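Local coordinates for iota-carrageenase (Alteromonas sp., PDB 1H80), which hydrolyses internal beta-1,4 linkages of iota-carrageenan, a sulfated galactan of red algal cell walls, with inversion of anomeric configuration, at residues Val20-Val25 with Asn47-Lys52; Leu58-Gly63 with Val76-Glu81; Asp83-Pro88 with Gly119-Phe124; Ser112-Gly117 with Lys144-Thr149. All coordinates share one frame; numbering follows the deposited sequence. Where two conformers were deposited one is given.

How the contacts relate
The four contacts follow one another along the N-terminal part of a right-handed parallel beta-helix. Contact 1 lies at its end, where helix 39-50 meets the first strand; contact 2, about 11 Å away between centres, takes up that strand through Tyr22 O to Leu59 N (2.8 Å). From contact 2 the structure divides between two faces: contact 4, about 10 Å off, continues strand 76-80 to 111-115, whereas contact 3, about 12 Å off, lies beyond the bend. Contacts 3 and 4 rejoin, about 11 Å apart between centres, through Phe120 O and Thr149 N (2.8 Å). A sodium ion sits on contact 2 and a calcium ion on contact 3.

Contact 1 (Val20-Val25 with Asn47-Lys52); sequences VNYDLV and NAISRK
The side chains of Tyr22 and Ile49 run antiparallel alongside one another where strand 20-23, the first strand of the parallel beta-helix, is met by the last turns of helix 39-50 near the N-terminal end of the solenoid. Tyr22 CD2 comes to 3.5 Å from Ile49 CG1, and Ile49 CD1 runs on past the same ring carbon; the approach is oblique to the ring. With CG beside its own backbone N (chi1 -66°), the tyrosine carries its ring towards the helix, and Ala48 CB reaches CE2 at 4.3 Å. One face of the ring is covered from within the strand by Val20 CG2, 3.7 Å above the plane and displaced towards the rim; the same methyl stands 4.2 Å from Ile49 CG1. Phe28 meets the tyrosine edge-to-face, and Ile49 also packs on Leu58 of the next strand, which ties the helix to the interior of the solenoid.

Lys52, just beyond the helix, approaches differently. A bend at chi2 (-64°) sends its aliphatic chain across both Val20 and Tyr22 at about a right angle, and the contact is made by its terminal methylene, CE, and not by the ammonium group. No hydrogen bond joins the two segments, so packing alone connects them here. Lys52 CE serves both partners, lying 4.1 Å from Val20 CG1 and 3.8 Å from Tyr22 OH.

Contact 2 (Leu58-Gly63 with Val76-Glu81); sequences LLIPNG and VHIRVE. With NA (sodium ion), chain G.
The carboxylate of Glu81 and the amide of Asn62 lie with their planes 32° apart, their side chains crossing at about a right angle, where two neighbouring parallel strands of the beta-helix run out into a bend. Both carboxylate oxygens chelate a sodium ion, whose other ligands here are three waters. OE1 also uses its anti lone pair, the one turned away from OE2, to accept from Asn62 N at 2.8 Å, so backbone and metal together fix the carboxylate's rotation. Asn62 OD1 sits over the base of the glutamate, 3.1 Å from Glu81 CB, and accepts from Asp83 N farther along.

Four backbone bonds join the strands before the bend, from Leu58 N to His77 O through to Glu81 N donating to Ile60 O, the last almost straight (177°). Leu58, Ile60, Ile78 and Val80 share the face turned into the solenoid. There Ile60 lies slantwise against Ile78, with its CD1 3.8 Å from Ile78 CG2, and Phe113 of strand 111-115 packs against Ile78 and Val80. Leu59 and Arg79 stand on the other face. Arg79, bent at chi2 (-61°), turns back along its own strand and donates from NH1 to Ile78 O; a second partner of NH1 is Ser112 OG. Leu59 CD1 leans over the neighbouring strand, 3.4 Å from Arg79 O and 3.9 Å from Glu81 CG.

Contact 3 (Asp83-Pro88 with Gly119-Phe124); sequences DVIIKP and GFLVDF. With CA (calcium ion), chain C.
Ile85 faces Leu121 and Ile86 faces Val122 in a parallel pairing of strands 85-88 and 120-123, whose directions differ by 18°, joined by three hydrogen bonds: Leu121 N to Val84 O, Ile86 N to Leu121 O and Asp123 N to Ile86 O. Phe120 CG lies between its own backbone N and carbonyl carbon (chi1 58°), and the ring turns to the side where Ile86 lies; the two side chains run obliquely to each other, with Ile86 CD1 3.8 Å from Phe120 CE2. Behind the ring, Phe120 CB rests 3.4 Å from Val84 O. Farther along, Pro88 CD meets Phe124 CD1 at 3.7 Å, while also lying 3.4 Å from Asp123 O.

Ile86, Val122, Pro88 and the rings of Phe120 and Phe124 belong to the packed interior of a right-handed parallel beta-helix, where Leu99 of strand 97-102, which is not paired with either strand, touches Ile86, Pro88, Val122 and Phe124. Phe120 also meets the ring of Phe148 from the adjoining strand. On the opposite face, Ile85 CG2 and Lys87 CG flank Asp123 CB, each at 4.1 Å, with the three side chains pointing the same way. Lys87 extends fully, but its NZ remains beyond salt-bridge range of Asp123 OD2; the aspartate's firmer ionic partner is Lys125, at OD1.

Before the strands begin, Gly119 O binds a calcium ion at 2.3 Å, together with Ser82, Asn118 and four waters. One of these waters donates to Asp83 OD1 at 2.7 Å, which makes this aspartate a second-shell partner of the metal.

Contact 4 (Ser112-Gly117 with Lys144-Thr149); sequences SFQGLG and KISNFT
Asn147 spends its side-chain amide nitrogen on two carbonyls of the opposing segment: ND2 donates to Gly115 O and to Gly117 O, each at 2.8 Å. Both acceptors lie close to the amide plane, whereas the nitrogen stands well above each carbonyl plane. With CG anti to the backbone N (chi1 -153°), the amide reaches across to the departing strand, and its OD1 is hydrogen-bonded to a bound glycerol, probably from the crystallisation liquor. Asn147 O, by contrast, is buried without a polar partner in the model.

The strands themselves are joined by Phe113 N to Lys144 O, Ser146 N to Phe113 O (both 2.9 Å) and Gly115 N to Ser146 O (3.0 Å). Ser112 OG is hydrogen-bonded to His77 ND1, and Ser146 OG to Glu180 OE2. Gly115 CA lies 3.5 Å from Asn147 O, close enough for a CA-H...O contact.

Asn147 has positive phi (59°) within strand 143-151, where that strand bends beside the turn that leads from strand 111-115 to strand 120-123; such an asparagine, bonding to the preceding coil, is consistent with the corner turns of pectate lyase-like right-handed beta-helices.

Contact 1 (Val20-Val25 with Asn47-Lys52)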
# COMPACT_ATOMS: atom_id res chain seq x y z
N VAL A 20 -21.24 -25.44 -5.60
CA VAL A 20 -21.12 -25.30 -7.04
C VAL A 20 -19.77 -24.84 -7.56
O VAL A 20 -18.93 -24.34 -6.81
CB VAL A 20 -22.16 -24.29 -7.60
CG1 VAL A 20 -23.57 -24.77 -7.30
CG2 VAL A 20 -21.93 -22.91 -6.98
N ASN A 21 -19.57 -25.05 -8.86
CA ASN A 21 -18.37 -24.63 -9.57
C ASN A 21 -18.93 -24.06 -10.88
O ASN A 21 -19.47 -24.81 -11.71
CB ASN A 21 -17.43 -25.80 -9.89
CG ASN A 21 -16.46 -26.14 -8.76
OD1 ASN A 21 -15.49 -26.87 -8.97
ND2 ASN A 21 -16.72 -25.62 -7.57
N TYR A 22 -18.83 -22.75 -11.06
CA TYR A 22 -19.34 -22.10 -12.27
C TYR A 22 -18.22 -21.48 -13.09
O TYR A 22 -17.13 -21.22 -12.58
CB TYR A 22 -20.33 -20.99 -11.93
CG TYR A 22 -21.62 -21.42 -11.29
CD1 TYR A 22 -22.29 -22.58 -11.71
CD2 TYR A 22 -22.22 -20.64 -10.30
CE1 TYR A 22 -23.52 -22.93 -11.16
CE2 TYR A 22 -23.45 -20.99 -9.75
CZ TYR A 22 -24.10 -22.13 -10.19
OH TYR A 22 -25.32 -22.46 -9.65
N ASP A 23 -18.50 -21.24 -14.36
CA ASP A 23 -17.56 -20.61 -15.28
C ASP A 23 -18.21 -19.29 -15.68
O ASP A 23 -19.37 -19.27 -16.08
CB ASP A 23 -17.33 -21.51 -16.50
CG ASP A 23 -16.35 -20.91 -17.49
OD1 ASP A 23 -16.68 -19.89 -18.12
OD2 ASP A 23 -15.24 -21.48 -17.64
N LEU A 24 -17.48 -18.20 -15.55
CA LEU A 24 -18.01 -16.88 -15.86
C LEU A 24 -18.57 -16.75 -17.26
O LEU A 24 -19.61 -16.12 -17.47
CB LEU A 24 -16.93 -15.81 -15.65
CG LEU A 24 -17.41 -14.38 -15.92
CD1 LEU A 24 -18.51 -14.01 -14.95
CD2 LEU A 24 -16.23 -13.44 -15.80
N VAL A 25 -17.88 -17.34 -18.23
CA VAL A 25 -18.31 -17.26 -19.61
C VAL A 25 -19.42 -18.24 -19.96
O VAL A 25 -20.48 -17.86 -20.46
CB VAL A 25 -17.13 -17.48 -20.57
CG1 VAL A 25 -17.63 -17.55 -22.01
CG2 VAL A 25 -16.12 -16.35 -20.42
N ASN A 47 -23.44 -13.32 -7.10
CA ASN A 47 -24.70 -13.40 -6.38
C ASN A 47 -25.24 -14.83 -6.35
O ASN A 47 -25.71 -15.30 -5.31
CB ASN A 47 -25.74 -12.47 -7.02
CG ASN A 47 -25.38 -11.00 -6.86
OD1 ASN A 47 -24.49 -10.64 -6.09
ND2 ASN A 47 -26.08 -10.14 -7.60
N ALA A 48 -25.18 -15.50 -7.49
CA ALA A 48 -25.68 -16.87 -7.59
C ALA A 48 -24.91 -17.81 -6.67
O ALA A 48 -25.51 -18.63 -5.98
CB ALA A 48 -25.56 -17.36 -9.03
N ILE A 49 -23.60 -17.67 -6.64
CA ILE A 49 -22.78 -18.53 -5.79
C ILE A 49 -23.01 -18.24 -4.31
O ILE A 49 -23.12 -19.17 -3.51
CB ILE A 49 -21.28 -18.36 -6.13
CG1 ILE A 49 -21.02 -18.84 -7.56
CG2 ILE A 49 -20.42 -19.14 -5.12
CD1 ILE A 49 -19.62 -18.58 -8.05
N SER A 50 -23.09 -16.97 -3.95
CA SER A 50 -23.27 -16.62 -2.55
C SER A 50 -24.62 -17.07 -1.99
O SER A 50 -24.78 -17.20 -0.78
CB SER A 50 -23.10 -15.12 -2.34
OG SER A 50 -22.98 -14.83 -0.96
N ARG A 51 -25.59 -17.29 -2.87
CA ARG A 51 -26.91 -17.74 -2.44
C ARG A 51 -26.88 -19.20 -1.98
O ARG A 51 -27.76 -19.64 -1.24
CB ARG A 51 -27.94 -17.60 -3.57
CG ARG A 51 -28.44 -16.18 -3.79
CD ARG A 51 -29.68 -16.17 -4.67
NE ARG A 51 -29.38 -16.33 -6.09
CZ ARG A 51 -29.05 -15.33 -6.90
NH1 ARG A 51 -28.97 -14.09 -6.43
NH2 ARG A 51 -28.81 -15.56 -8.18
N LYS A 52 -25.86 -19.94 -2.41
CA LYS A 52 -25.72 -21.34 -2.02
C LYS A 52 -25.17 -21.43 -0.59
O LYS A 52 -24.21 -20.74 -0.25
CB LYS A 52 -24.77 -22.07 -2.97
CG LYS A 52 -25.15 -21.98 -4.44
CD LYS A 52 -26.47 -22.66 -4.73
CE LYS A 52 -26.81 -22.59 -6.21
NZ LYS A 52 -28.11 -23.27 -6.52

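Contact 2 (Leu58-Gly63 with Val76-Glu81)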
# COMPACT_ATOMS: atom_id res chain seq x y z
N LEU A 58 -15.86 -19.76 -8.70
CA LEU A 58 -16.16 -19.17 -9.99
C LEU A 58 -14.85 -19.12 -10.75
O LEU A 58 -13.86 -18.59 -10.26
CB LEU A 58 -16.70 -17.75 -9.84
CG LEU A 58 -16.91 -17.05 -11.18
CD1 LEU A 58 -18.01 -17.75 -11.96
CD2 LEU A 58 -17.27 -15.59 -10.95
N LEU A 59 -14.84 -19.69 -11.95
CA LEU A 59 -13.64 -19.67 -12.76
C LEU A 59 -13.78 -18.56 -13.79
O LEU A 59 -14.80 -18.48 -14.47
CB LEU A 59 -13.44 -20.99 -13.50
CG LEU A 59 -12.19 -21.05 -14.39
CD1 LEU A 59 -10.93 -20.99 -13.53
CD2 LEU A 59 -12.20 -22.32 -15.21
N ILE A 60 -12.78 -17.69 -13.87
CA ILE A 60 -12.76 -16.64 -14.87
C ILE A 60 -11.75 -17.20 -15.87
O ILE A 60 -10.54 -17.20 -15.61
CB ILE A 60 -12.26 -15.30 -14.31
CG1 ILE A 60 -13.26 -14.79 -13.27
CG2 ILE A 60 -12.11 -14.28 -15.43
CD1 ILE A 60 -12.92 -13.42 -12.71
N PRO A 61 -12.23 -17.71 -17.00
CA PRO A 61 -11.39 -18.30 -18.04
C PRO A 61 -10.60 -17.30 -18.86
O PRO A 61 -10.92 -16.12 -18.90
CB PRO A 61 -12.39 -19.08 -18.89
CG PRO A 61 -13.58 -18.17 -18.87
CD PRO A 61 -13.65 -17.72 -17.41
N ASN A 62 -9.56 -17.80 -19.52
CA ASN A 62 -8.71 -16.95 -20.33
C ASN A 62 -9.50 -16.03 -21.26
O ASN A 62 -10.44 -16.45 -21.92
CB ASN A 62 -7.72 -17.79 -21.13
CG ASN A 62 -6.65 -18.39 -20.26
OD1 ASN A 62 -6.22 -17.76 -19.30
ND2 ASN A 62 -6.21 -19.60 -20.58
N GLY A 63 -9.08 -14.77 -21.28
CA GLY A 63 -9.73 -13.77 -22.09
C GLY A 63 -9.50 -12.42 -21.46
O GLY A 63 -8.82 -12.31 -20.44
N VAL A 76 -17.74 -16.97 -1.74
CA VAL A 76 -17.45 -16.94 -3.16
C VAL A 76 -15.94 -17.04 -3.30
O VAL A 76 -15.19 -16.29 -2.67
CB VAL A 76 -17.94 -15.63 -3.81
CG1 VAL A 76 -17.51 -15.59 -5.27
CG2 VAL A 76 -19.45 -15.55 -3.71
N HIS A 77 -15.50 -17.99 -4.11
CA HIS A 77 -14.08 -18.22 -4.32
C HIS A 77 -13.79 -18.16 -5.79
O HIS A 77 -14.16 -19.04 -6.56
CB HIS A 77 -13.72 -19.57 -3.70
CG HIS A 77 -13.99 -19.62 -2.23
ND1 HIS A 77 -13.09 -19.16 -1.31
CD2 HIS A 77 -15.11 -19.93 -1.54
CE1 HIS A 77 -13.64 -19.18 -0.11
NE2 HIS A 77 -14.87 -19.64 -0.22
N ILE A 78 -13.14 -17.07 -6.18
CA ILE A 78 -12.82 -16.82 -7.57
C ILE A 78 -11.42 -17.29 -7.94
O ILE A 78 -10.45 -17.01 -7.24
CB ILE A 78 -12.96 -15.32 -7.89
CG1 ILE A 78 -14.42 -14.90 -7.65
CG2 ILE A 78 -12.54 -15.03 -9.32
CD1 ILE A 78 -14.65 -13.40 -7.76
N ARG A 79 -11.34 -18.03 -9.04
CA ARG A 79 -10.07 -18.52 -9.54
C ARG A 79 -9.95 -17.97 -10.95
O ARG A 79 -10.90 -18.05 -11.74
CB ARG A 79 -10.03 -20.05 -9.52
CG ARG A 79 -9.97 -20.60 -8.10
CD ARG A 79 -8.71 -20.12 -7.37
NE ARG A 79 -8.65 -20.56 -5.98
CZ ARG A 79 -9.25 -19.97 -4.95
NH1 ARG A 79 -10.00 -18.87 -5.13
NH2 ARG A 79 -9.12 -20.47 -3.73
N VAL A 80 -8.79 -17.43 -11.26
CA VAL A 80 -8.57 -16.80 -12.55
C VAL A 80 -7.50 -17.51 -13.38
O VAL A 80 -6.39 -17.73 -12.90
CB VAL A 80 -8.16 -15.33 -12.35
CG1 VAL A 80 -8.13 -14.61 -13.68
CG2 VAL A 80 -9.11 -14.66 -11.37
N GLU A 81 -7.83 -17.86 -14.62
CA GLU A 81 -6.83 -18.53 -15.44
C GLU A 81 -5.64 -17.62 -15.71
O GLU A 81 -5.75 -16.39 -15.68
CB GLU A 81 -7.46 -19.05 -16.73
CG GLU A 81 -8.45 -20.18 -16.45
CD GLU A 81 -8.79 -21.01 -17.67
OE1 GLU A 81 -9.11 -20.43 -18.73
OE2 GLU A 81 -8.74 -22.26 -17.58
NA NA G . -9.61 -22.60 -19.73
O HOH W 1 -9.59 -21.11 -21.46
O HOH W 2 -11.93 -22.46 -19.33
O HOH W 3 -7.12 -23.06 -20.35

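Contact 3 (Asp83-Pro88 with Gly119-Phe124)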
# COMPACT_ATOMS: atom_id res chain seq x y z
N ASP A 83 -3.85 -16.61 -18.32
CA ASP A 83 -3.69 -15.68 -19.44
C ASP A 83 -4.76 -14.60 -19.42
O ASP A 83 -4.91 -13.84 -20.37
CB ASP A 83 -3.71 -16.42 -20.77
CG ASP A 83 -2.52 -17.35 -20.93
OD1 ASP A 83 -1.38 -16.90 -20.68
OD2 ASP A 83 -2.72 -18.52 -21.32
N VAL A 84 -5.52 -14.55 -18.33
CA VAL A 84 -6.58 -13.57 -18.20
C VAL A 84 -6.03 -12.16 -18.05
O VAL A 84 -5.00 -11.94 -17.42
CB VAL A 84 -7.47 -13.87 -16.98
CG1 VAL A 84 -8.39 -12.67 -16.68
CG2 VAL A 84 -8.32 -15.10 -17.26
N ILE A 85 -6.73 -11.21 -18.67
CA ILE A 85 -6.37 -9.81 -18.57
C ILE A 85 -7.64 -9.12 -18.10
O ILE A 85 -8.70 -9.27 -18.71
CB ILE A 85 -5.94 -9.21 -19.92
CG1 ILE A 85 -4.67 -9.90 -20.42
CG2 ILE A 85 -5.72 -7.71 -19.77
CD1 ILE A 85 -4.24 -9.47 -21.81
N ILE A 86 -7.54 -8.41 -16.99
CA ILE A 86 -8.68 -7.69 -16.45
C ILE A 86 -8.40 -6.20 -16.55
O ILE A 86 -7.36 -5.72 -16.10
CB ILE A 86 -8.94 -8.08 -14.98
CG1 ILE A 86 -9.50 -9.50 -14.91
CG2 ILE A 86 -9.91 -7.10 -14.34
CD1 ILE A 86 -9.65 -10.05 -13.50
N LYS A 87 -9.34 -5.48 -17.14
CA LYS A 87 -9.21 -4.04 -17.31
C LYS A 87 -10.42 -3.35 -16.68
O LYS A 87 -11.50 -3.93 -16.60
CB LYS A 87 -9.14 -3.68 -18.80
CG LYS A 87 -7.96 -4.27 -19.53
CD LYS A 87 -7.98 -3.84 -20.99
CE LYS A 87 -6.73 -4.29 -21.72
NZ LYS A 87 -6.69 -3.75 -23.10
N PRO A 88 -10.24 -2.10 -16.23
CA PRO A 88 -11.36 -1.39 -15.62
C PRO A 88 -12.33 -0.84 -16.67
O PRO A 88 -11.90 -0.23 -17.66
CB PRO A 88 -10.68 -0.28 -14.84
CG PRO A 88 -9.49 0.03 -15.69
CD PRO A 88 -8.99 -1.34 -16.09
N GLY A 119 -0.17 -16.64 -12.35
CA GLY A 119 -0.93 -15.42 -12.16
C GLY A 119 -1.44 -14.76 -13.42
O GLY A 119 -1.04 -15.10 -14.52
N PHE A 120 -2.34 -13.79 -13.24
CA PHE A 120 -2.91 -13.09 -14.37
C PHE A 120 -2.54 -11.63 -14.33
O PHE A 120 -1.77 -11.19 -13.48
CB PHE A 120 -4.43 -13.23 -14.37
CG PHE A 120 -5.10 -12.72 -13.12
CD1 PHE A 120 -5.13 -13.50 -11.97
CD2 PHE A 120 -5.69 -11.46 -13.10
CE1 PHE A 120 -5.75 -13.04 -10.81
CE2 PHE A 120 -6.30 -10.99 -11.95
CZ PHE A 120 -6.33 -11.78 -10.80
N LEU A 121 -3.12 -10.87 -15.25
CA LEU A 121 -2.81 -9.46 -15.34
C LEU A 121 -4.00 -8.53 -15.16
O LEU A 121 -5.08 -8.77 -15.70
CB LEU A 121 -2.19 -9.17 -16.71
CG LEU A 121 -1.83 -7.72 -17.02
CD1 LEU A 121 -0.63 -7.32 -16.19
CD2 LEU A 121 -1.53 -7.57 -18.50
N VAL A 122 -3.80 -7.50 -14.35
CA VAL A 122 -4.80 -6.45 -14.16
C VAL A 122 -4.10 -5.32 -14.90
O VAL A 122 -3.01 -4.91 -14.51
CB VAL A 122 -4.99 -6.07 -12.69
CG1 VAL A 122 -5.82 -4.80 -12.59
CG2 VAL A 122 -5.69 -7.20 -11.95
N ASP A 123 -4.72 -4.84 -15.97
CA ASP A 123 -4.09 -3.81 -16.80
C ASP A 123 -4.78 -2.45 -16.76
O ASP A 123 -5.95 -2.32 -17.14
CB ASP A 123 -4.04 -4.34 -18.24
CG ASP A 123 -3.19 -3.48 -19.15
OD1 ASP A 123 -2.47 -2.59 -18.66
OD2 ASP A 123 -3.25 -3.72 -20.38
N PHE A 124 -4.05 -1.43 -16.30
CA PHE A 124 -4.57 -0.07 -16.23
C PHE A 124 -3.92 0.80 -17.30
O PHE A 124 -4.26 1.98 -17.42
CB PHE A 124 -4.25 0.59 -14.87
CG PHE A 124 -5.01 0.03 -13.71
CD1 PHE A 124 -6.08 -0.84 -13.89
CD2 PHE A 124 -4.67 0.42 -12.41
CE1 PHE A 124 -6.80 -1.31 -12.79
CE2 PHE A 124 -5.39 -0.05 -11.31
CZ PHE A 124 -6.45 -0.91 -11.51
CA CA C . 0.10 -15.64 -16.46
O HOH W 4 0.34 -16.62 -18.56
O HOH W 5 -0.38 -13.39 -17.25
O HOH W 6 2.32 -14.92 -17.53
O HOH W 7 1.62 -14.10 -15.13

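Contact 4 (Ser112-Gly117 with Lys144-Thr149)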
# COMPACT_ATOMS: atom_id res chain seq x y z
N SER A 112 -12.31 -15.65 -1.44
CA SER A 112 -10.97 -15.74 -2.00
C SER A 112 -11.00 -15.34 -3.47
O SER A 112 -12.01 -15.51 -4.16
CB SER A 112 -10.36 -17.13 -1.81
OG SER A 112 -10.99 -18.12 -2.61
N PHE A 113 -9.90 -14.77 -3.93
CA PHE A 113 -9.73 -14.32 -5.31
C PHE A 113 -8.29 -14.68 -5.57
O PHE A 113 -7.37 -14.04 -5.06
CB PHE A 113 -9.95 -12.81 -5.40
CG PHE A 113 -10.16 -12.30 -6.79
CD1 PHE A 113 -9.15 -12.39 -7.74
CD2 PHE A 113 -11.37 -11.73 -7.15
CE1 PHE A 113 -9.35 -11.91 -9.03
CE2 PHE A 113 -11.57 -11.25 -8.44
CZ PHE A 113 -10.56 -11.34 -9.38
N GLN A 114 -8.07 -15.72 -6.37
CA GLN A 114 -6.71 -16.17 -6.62
C GLN A 114 -6.42 -16.55 -8.06
O GLN A 114 -7.22 -17.20 -8.73
CB GLN A 114 -6.42 -17.36 -5.70
CG GLN A 114 -4.99 -17.87 -5.72
CD GLN A 114 -4.74 -18.87 -4.62
OE1 GLN A 114 -5.08 -18.63 -3.46
NE2 GLN A 114 -4.13 -20.00 -4.96
N GLY A 115 -5.25 -16.14 -8.54
CA GLY A 115 -4.86 -16.47 -9.89
C GLY A 115 -4.26 -17.86 -9.91
O GLY A 115 -3.54 -18.27 -8.99
N LEU A 116 -4.57 -18.61 -10.96
CA LEU A 116 -4.02 -19.94 -11.14
C LEU A 116 -2.65 -19.81 -11.79
O LEU A 116 -2.33 -18.78 -12.39
CB LEU A 116 -4.93 -20.76 -12.06
CG LEU A 116 -6.31 -21.10 -11.50
CD1 LEU A 116 -7.22 -21.54 -12.63
CD2 LEU A 116 -6.17 -22.18 -10.45
N GLY A 117 -1.84 -20.85 -11.66
CA GLY A 117 -0.52 -20.84 -12.28
C GLY A 117 0.37 -19.68 -11.88
O GLY A 117 0.51 -19.38 -10.70
N LYS A 144 -8.63 -14.42 1.20
CA LYS A 144 -7.34 -14.60 0.57
C LYS A 144 -7.38 -13.98 -0.81
O LYS A 144 -8.27 -14.28 -1.61
CB LYS A 144 -7.01 -16.09 0.47
CG LYS A 144 -5.62 -16.39 -0.07
CD LYS A 144 -5.41 -17.90 -0.19
CE LYS A 144 -4.01 -18.24 -0.65
NZ LYS A 144 -3.86 -19.71 -0.84
N ILE A 145 -6.45 -13.07 -1.07
CA ILE A 145 -6.33 -12.39 -2.36
C ILE A 145 -4.90 -12.73 -2.78
O ILE A 145 -3.95 -12.43 -2.06
CB ILE A 145 -6.54 -10.88 -2.20
CG1 ILE A 145 -8.00 -10.64 -1.80
CG2 ILE A 145 -6.22 -10.16 -3.51
CD1 ILE A 145 -8.32 -9.19 -1.45
N SER A 146 -4.76 -13.33 -3.96
CA SER A 146 -3.45 -13.83 -4.37
C SER A 146 -3.13 -13.97 -5.84
O SER A 146 -4.03 -14.17 -6.65
CB SER A 146 -3.32 -15.23 -3.74
OG SER A 146 -2.22 -15.98 -4.21
N ASN A 147 -1.85 -13.86 -6.16
CA ASN A 147 -1.33 -14.13 -7.49
C ASN A 147 -1.73 -13.41 -8.78
O ASN A 147 -2.40 -13.99 -9.64
CB ASN A 147 -1.51 -15.62 -7.70
CG ASN A 147 -0.51 -16.20 -8.67
OD1 ASN A 147 0.56 -15.64 -8.90
ND2 ASN A 147 -0.85 -17.36 -9.22
N PHE A 148 -1.28 -12.17 -8.93
CA PHE A 148 -1.53 -11.44 -10.15
C PHE A 148 -0.58 -10.26 -10.22
O PHE A 148 0.08 -9.90 -9.24
CB PHE A 148 -3.00 -11.01 -10.25
CG PHE A 148 -3.50 -10.22 -9.07
CD1 PHE A 148 -3.40 -8.84 -9.05
CD2 PHE A 148 -4.11 -10.87 -8.00
CE1 PHE A 148 -3.92 -8.10 -7.99
CE2 PHE A 148 -4.63 -10.14 -6.93
CZ PHE A 148 -4.53 -8.76 -6.92
N THR A 149 -0.48 -9.71 -11.42
CA THR A 149 0.38 -8.58 -11.68
C THR A 149 -0.53 -7.42 -12.04
O THR A 149 -1.56 -7.60 -12.70
CB THR A 149 1.32 -8.86 -12.86
OG1 THR A 149 2.21 -9.94 -12.52
CG2 THR A 149 2.14 -7.62 -13.21